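Local atomic coordinates of sorbitol dehydrogenase (Gluconobacter oxydans, PDB entry 5ITG), a protein that probably catalyses the NADP(H)-dependent interconversion of D-sorbitol and L-sorbose, as an oxidoreductase of the mannitol dehydrogenase family. Residues 28-33 / 39-44; 170-175 / 215-220. All coordinates share one frame; numbering follows the deposited sequence.

Contact 1: 28-33 / 39-44; sequences IVHFGV and AHEAFY
Glu41 lays its carboxylate beside the ring of His30, with OE1 3.3 Å from ND1 and 3.5 Å from CE1 of that histidine. Ring and carboxylate planes stand 76° apart, and OE1 meets the imidazole obliquely. Ser127 joins the two polar groups, since its OG is hydrogen-bonded both to His30 ND1 and to Glu41 OE2. The other ring nitrogen, NE2, gives a weak bond to Gly32 O (2.8 Å) and is also hydrogen-bonded to Thr129 OG1, while Phe37 stacks on the imidazole; its rotation is therefore well defined. The glutamate spans the gap from the helix by being extended through CG and CD (chi1 -171°, chi2 -173°). Were an alanine here, Ser127 OG would probably lose its carboxylate partner and a gap would open beside His30 ND1.

Beyond the polar groups, a methyl, Ile28 CG2, lies in van der Waals contact 3.9 Å from Glu41 OE2 as the two side chains pass in opposite directions. All three residues are buried. A parallel strand ending in a glycine turn, followed closely by helices, is the opening unit of a Rossmann fold, where the turn characteristically faces a dinucleotide cofactor.

Contact 2: 170-175 / 215-220; sequences EALRRR and KWIEEN
On the helix whose Leu172 meets Trp216 across the contact, Glu170 OE2 is gripped by Arg173 NH2 and Arg174 NE, each at 2.8 Å and both from the same face of the carboxylate. Glu170, turned away from the seam between the helices, thus ties up two arginines of its own helix. Arg173 holds it side-on, adding a bond from NE to Glu170 OE1 at 3.0 Å, and both of its nitrogens come from above the carboxylate plane. Arg174 keeps the oxygen in its own guanidinium plane, and Arg173 NH1 has a second acidic partner in Asp177.

Across the seam, the first torsion of Trp216 puts CG opposite the backbone N (chi1 -174°). The six-membered end of the indole then arrives at the 170-175 backbone, where CZ3 is 3.4 Å from Leu172 O, approaching obliquely, and also touches Leu172 CB. Trp176, one turn further along, stacks on the indole.

This is helix-to-helix packing on the flank of the Rossmann domain: helix 164-177 belongs to the crossover between the parallel neighbouring strands 125-128 and 184-187, and helix 211-220 lies outside it. Next to the ring, Leu172 and Ile217 cross at about a right angle. Ile217 CD1 is 3.6 Å from Leu172 CD1 and 3.9 Å from Leu172 CB, its extended branch (chi2 179°) bringing the methyl forward. Phe183 touches Leu172, whereas Leu203 and Ala206 of helix 194-209 back Ile217.

Within the second helix, Asn220 N bonds Trp216 O at 2.9 Å, and Asn220 CB lies over one face of the indole, toward its rim.

How the contacts relate
Contacts 1 and 2 follow one another along the chain within the Rossmann domain, their centres 23 Å apart and their nearest atoms about 8 Å apart, without touching. The central sheet connects them. Strand 26-31, which carries residues 28-31 of contact 1, pairs with strand 125-128, and that strand pairs in turn with 184-187; helix 164-177 of contact 2 lies on the connection between the last two. The centre of contact 1 lies about 14 Å from the centre of the chain, that of contact 2 about 28 Å. The structure is substrate-free; by analogy with other Rossmann folds, the cofactor would be expected near the turn in contact 1, whereas contact 2 joins outer helices.

Contact 1: 28-33 / 39-44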
loop_
_atom_site.group_PDB
_atom_site.type_symbol
_atom_site.label_atom_id
_atom_site.label_comp_id
_atom_site.label_asym_id
_atom_site.label_seq_id
_atom_site.Cartn_x
_atom_site.Cartn_y
_atom_site.Cartn_z
ATOM N N ILE A 28 14.937 -8.539 13.116
ATOM C CA ILE A 28 13.886 -8.739 12.122
ATOM C C ILE A 28 14.447 -9.327 10.831
ATOM O O ILE A 28 15.526 -8.935 10.378
ATOM C CB ILE A 28 13.224 -7.385 11.731
ATOM C CG1 ILE A 28 12.705 -6.669 12.976
ATOM C CG2 ILE A 28 12.090 -7.618 10.728
ATOM C CD1 ILE A 28 12.370 -5.208 12.723
ATOM N N VAL A 29 13.718 -10.272 10.251
ATOM C CA VAL A 29 14.098 -10.841 8.964
ATOM C C VAL A 29 12.980 -10.393 8.033
ATOM O O VAL A 29 11.802 -10.589 8.339
ATOM C CB VAL A 29 14.153 -12.378 8.991
ATOM C CG1 VAL A 29 14.169 -12.922 7.561
ATOM C CG2 VAL A 29 15.396 -12.834 9.729
ATOM N N HIS A 30 13.341 -9.780 6.911
ATOM C CA HIS A 30 12.340 -9.297 5.960
ATOM C C HIS A 30 12.408 -9.980 4.604
ATOM O O HIS A 30 13.464 -10.022 3.976
ATOM C CB HIS A 30 12.498 -7.793 5.736
ATOM C CG HIS A 30 11.472 -7.217 4.814
ATOM N ND1 HIS A 30 10.191 -6.915 5.224
ATOM C CD2 HIS A 30 11.518 -6.940 3.489
ATOM C CE1 HIS A 30 9.492 -6.481 4.190
ATOM N NE2 HIS A 30 10.273 -6.488 3.126
ATOM N N PHE A 31 11.266 -10.488 4.150
ATOM C CA PHE A 31 11.162 -11.149 2.852
ATOM C C PHE A 31 10.635 -10.162 1.810
ATOM O O PHE A 31 9.580 -9.564 1.996
ATOM C CB PHE A 31 10.211 -12.345 2.942
ATOM C CG PHE A 31 10.841 -13.587 3.519
ATOM C CD1 PHE A 31 11.637 -14.408 2.725
ATOM C CD2 PHE A 31 10.640 -13.934 4.852
ATOM C CE1 PHE A 31 12.226 -15.562 3.248
ATOM C CE2 PHE A 31 11.227 -15.088 5.388
ATOM C CZ PHE A 31 12.022 -15.903 4.580
ATOM N N GLY A 32 11.368 -10.007 0.712
ATOM C CA GLY A 32 10.952 -9.094 -0.336
ATOM C C GLY A 32 11.466 -7.686 -0.090
ATOM O O GLY A 32 10.724 -6.816 0.369
ATOM N N VAL A 33 12.743 -7.461 -0.399
ATOM C CA VAL A 33 13.358 -6.155 -0.193
ATOM C C VAL A 33 13.098 -5.211 -1.364
ATOM O O VAL A 33 13.965 -4.998 -2.215
ATOM C CB VAL A 33 14.880 -6.295 0.033
ATOM C CG1 VAL A 33 15.521 -4.928 0.248
ATOM C CG2 VAL A 33 15.130 -7.171 1.238
ATOM N N ALA A 39 11.568 2.302 2.215
ATOM C CA ALA A 39 11.139 3.668 2.524
ATOM C C ALA A 39 10.078 3.741 3.618
ATOM O O ALA A 39 9.732 4.828 4.086
ATOM C CB ALA A 39 10.612 4.342 1.254
ATOM N N HIS A 40 9.564 2.591 4.036
ATOM C CA HIS A 40 8.521 2.574 5.054
ATOM C C HIS A 40 8.970 1.790 6.286
ATOM O O HIS A 40 9.445 2.385 7.252
ATOM C CB HIS A 40 7.234 1.991 4.445
ATOM C CG HIS A 40 6.045 2.040 5.355
ATOM N ND1 HIS A 40 5.727 1.014 6.217
ATOM C CD2 HIS A 40 5.101 2.994 5.541
ATOM C CE1 HIS A 40 4.635 1.331 6.892
ATOM N NE2 HIS A 40 4.235 2.528 6.500
ATOM N N GLU A 41 8.852 0.466 6.255
ATOM C CA GLU A 41 9.266 -0.343 7.402
ATOM C C GLU A 41 10.701 -0.030 7.851
ATOM O O GLU A 41 10.955 0.223 9.031
ATOM C CB GLU A 41 9.158 -1.835 7.083
ATOM C CG GLU A 41 9.370 -2.718 8.317
ATOM C CD GLU A 41 9.435 -4.195 7.991
ATOM O OE1 GLU A 41 8.702 -4.634 7.080
ATOM O OE2 GLU A 41 10.205 -4.925 8.659
ATOM N N ALA A 42 11.640 -0.052 6.915
ATOM C CA ALA A 42 13.034 0.229 7.246
ATOM C C ALA A 42 13.173 1.643 7.797
ATOM O O ALA A 42 14.015 1.913 8.660
ATOM C CB ALA A 42 13.914 0.055 6.004
ATOM N N PHE A 43 12.331 2.539 7.291
ATOM C CA PHE A 43 12.318 3.949 7.694
ATOM C C PHE A 43 11.954 4.121 9.163
ATOM O O PHE A 43 12.618 4.866 9.892
ATOM C CB PHE A 43 11.317 4.717 6.819
ATOM C CG PHE A 43 11.209 6.177 7.142
ATOM C CD1 PHE A 43 12.200 7.068 6.740
ATOM C CD2 PHE A 43 10.103 6.667 7.826
ATOM C CE1 PHE A 43 12.091 8.435 7.011
ATOM C CE2 PHE A 43 9.980 8.030 8.105
ATOM C CZ PHE A 43 10.978 8.917 7.695
ATOM N N TYR A 44 10.895 3.444 9.602
ATOM C CA TYR A 44 10.474 3.544 11.002
ATOM C C TYR A 44 11.484 2.895 11.946
ATOM O O TYR A 44 11.787 3.438 13.014
ATOM C CB TYR A 44 9.092 2.904 11.196
ATOM C CG TYR A 44 7.953 3.749 10.662
ATOM C CD1 TYR A 44 7.476 4.849 11.380
ATOM C CD2 TYR A 44 7.359 3.456 9.432
ATOM C CE1 TYR A 44 6.431 5.639 10.888
ATOM C CE2 TYR A 44 6.316 4.239 8.927
ATOM C CZ TYR A 44 5.858 5.327 9.657
ATOM O OH TYR A 44 4.835 6.099 9.151
#

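Contact 2: 170-175 / 215-220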
loop_
_atom_site.group_PDB
_atom_site.type_symbol
_atom_site.label_atom_id
_atom_site.label_comp_id
_atom_site.label_asym_id
_atom_site.label_seq_id
_atom_site.Cartn_x
_atom_site.Cartn_y
_atom_site.Cartn_z
ATOM N N GLU A 170 8.935 -23.891 8.381
ATOM C CA GLU A 170 10.027 -24.782 8.774
ATOM C C GLU A 170 10.817 -24.129 9.911
ATOM O O GLU A 170 11.241 -24.802 10.852
ATOM C CB GLU A 170 10.950 -25.070 7.583
ATOM C CG GLU A 170 12.217 -25.849 7.929
ATOM C CD GLU A 170 11.957 -27.269 8.440
ATOM O OE1 GLU A 170 10.785 -27.696 8.541
ATOM O OE2 GLU A 170 12.946 -27.965 8.745
ATOM N N ALA A 171 11.014 -22.814 9.832
ATOM C CA ALA A 171 11.744 -22.115 10.886
ATOM C C ALA A 171 10.977 -22.225 12.207
ATOM O O ALA A 171 11.564 -22.468 13.267
ATOM C CB ALA A 171 11.942 -20.645 10.508
ATOM N N LEU A 172 9.660 -22.052 12.140
ATOM C CA LEU A 172 8.832 -22.142 13.335
ATOM C C LEU A 172 8.863 -23.556 13.914
ATOM O O LEU A 172 8.885 -23.735 15.132
ATOM C CB LEU A 172 7.397 -21.719 13.011
ATOM C CG LEU A 172 7.248 -20.208 12.790
ATOM C CD1 LEU A 172 5.902 -19.883 12.176
ATOM C CD2 LEU A 172 7.429 -19.491 14.124
ATOM N N ARG A 173 8.883 -24.559 13.045
ATOM C CA ARG A 173 8.930 -25.944 13.507
ATOM C C ARG A 173 10.210 -26.167 14.307
ATOM O O ARG A 173 10.182 -26.670 15.435
ATOM C CB ARG A 173 8.902 -26.913 12.320
ATOM C CG ARG A 173 8.852 -28.384 12.732
ATOM C CD ARG A 173 9.049 -29.326 11.554
ATOM N NE ARG A 173 10.406 -29.264 11.011
ATOM C CZ ARG A 173 11.507 -29.576 11.693
ATOM N NH1 ARG A 173 11.422 -29.975 12.956
ATOM N NH2 ARG A 173 12.698 -29.492 11.111
ATOM N N ARG A 174 11.337 -25.775 13.721
ATOM C CA ARG A 174 12.630 -25.942 14.371
ATOM C C ARG A 174 12.721 -25.202 15.697
ATOM O O ARG A 174 13.254 -25.739 16.677
ATOM C CB ARG A 174 13.754 -25.494 13.431
ATOM C CG ARG A 174 13.825 -26.332 12.164
ATOM C CD ARG A 174 15.063 -26.028 11.348
ATOM N NE ARG A 174 15.053 -26.765 10.092
ATOM C CZ ARG A 174 16.024 -26.717 9.188
ATOM N NH1 ARG A 174 17.096 -25.965 9.402
ATOM N NH2 ARG A 174 15.919 -27.422 8.067
ATOM N N ARG A 175 12.196 -23.978 15.734
ATOM C CA ARG A 175 12.215 -23.189 16.958
ATOM C C ARG A 175 11.411 -23.938 18.023
ATOM O O ARG A 175 11.830 -24.046 19.175
ATOM C CB ARG A 175 11.619 -21.789 16.711
ATOM C CG ARG A 175 12.463 -20.907 15.772
ATOM C CD ARG A 175 11.767 -19.578 15.393
ATOM N NE ARG A 175 11.716 -18.622 16.501
ATOM C CZ ARG A 175 12.522 -17.571 16.640
ATOM N NH1 ARG A 175 13.457 -17.309 15.736
ATOM N NH2 ARG A 175 12.408 -16.787 17.704
ATOM N N LYS A 215 -1.269 -26.131 14.739
ATOM C CA LYS A 215 -1.897 -25.841 16.020
ATOM C C LYS A 215 -0.957 -24.994 16.868
ATOM O O LYS A 215 -1.367 -23.980 17.439
ATOM C CB LYS A 215 -2.230 -27.142 16.758
ATOM C CG LYS A 215 -2.808 -26.928 18.147
ATOM C CD LYS A 215 -3.012 -28.247 18.887
ATOM C CE LYS A 215 -3.555 -28.009 20.289
ATOM N NZ LYS A 215 -4.848 -27.259 20.275
ATOM N N TRP A 216 0.308 -25.407 16.935
ATOM C CA TRP A 216 1.313 -24.689 17.712
ATOM C C TRP A 216 1.514 -23.263 17.204
ATOM O O TRP A 216 1.578 -22.320 17.993
ATOM C CB TRP A 216 2.667 -25.409 17.663
ATOM C CG TRP A 216 3.688 -24.771 18.565
ATOM C CD1 TRP A 216 3.756 -24.876 19.926
ATOM C CD2 TRP A 216 4.733 -23.864 18.183
ATOM N NE1 TRP A 216 4.772 -24.089 20.415
ATOM C CE2 TRP A 216 5.388 -23.459 19.367
ATOM C CE3 TRP A 216 5.178 -23.354 16.955
ATOM C CZ2 TRP A 216 6.465 -22.566 19.360
ATOM C CZ3 TRP A 216 6.248 -22.467 16.950
ATOM C CH2 TRP A 216 6.879 -22.083 18.146
ATOM N N ILE A 217 1.626 -23.107 15.889
ATOM C CA ILE A 217 1.834 -21.780 15.322
ATOM C C ILE A 217 0.624 -20.886 15.586
ATOM O O ILE A 217 0.767 -19.727 15.981
ATOM C CB ILE A 217 2.109 -21.853 13.803
ATOM C CG1 ILE A 217 3.400 -22.638 13.548
ATOM C CG2 ILE A 217 2.237 -20.446 13.236
ATOM C CD1 ILE A 217 3.764 -22.803 12.074
ATOM N N GLU A 218 -0.564 -21.442 15.385
ATOM C CA GLU A 218 -1.802 -20.706 15.603
ATOM C C GLU A 218 -1.862 -20.173 17.032
ATOM O O GLU A 218 -2.353 -19.073 17.273
ATOM C CB GLU A 218 -2.998 -21.630 15.334
ATOM C CG GLU A 218 -4.363 -20.946 15.233
ATOM C CD GLU A 218 -4.878 -20.427 16.567
ATOM O OE1 GLU A 218 -4.907 -21.209 17.548
ATOM O OE2 GLU A 218 -5.270 -19.240 16.633
ATOM N N GLU A 219 -1.341 -20.948 17.977
ATOM C CA GLU A 219 -1.374 -20.558 19.380
ATOM C C GLU A 219 -0.232 -19.679 19.861
ATOM O O GLU A 219 -0.422 -18.865 20.755
ATOM C CB GLU A 219 -1.426 -21.810 20.260
ATOM C CG GLU A 219 -2.600 -22.723 19.958
ATOM C CD GLU A 219 -2.602 -23.970 20.817
ATOM O OE1 GLU A 219 -1.636 -24.758 20.724
ATOM O OE2 GLU A 219 -3.569 -24.167 21.583
ATOM N N ASN A 220 0.949 -19.827 19.273
ATOM C CA ASN A 220 2.098 -19.056 19.731
ATOM C C ASN A 220 2.571 -17.915 18.836
ATOM O O ASN A 220 3.081 -16.908 19.327
ATOM C CB ASN A 220 3.250 -20.017 20.030
ATOM C CG ASN A 220 2.942 -20.930 21.205
ATOM O OD1 ASN A 220 2.949 -20.499 22.359
ATOM N ND2 ASN A 220 2.642 -22.191 20.913
#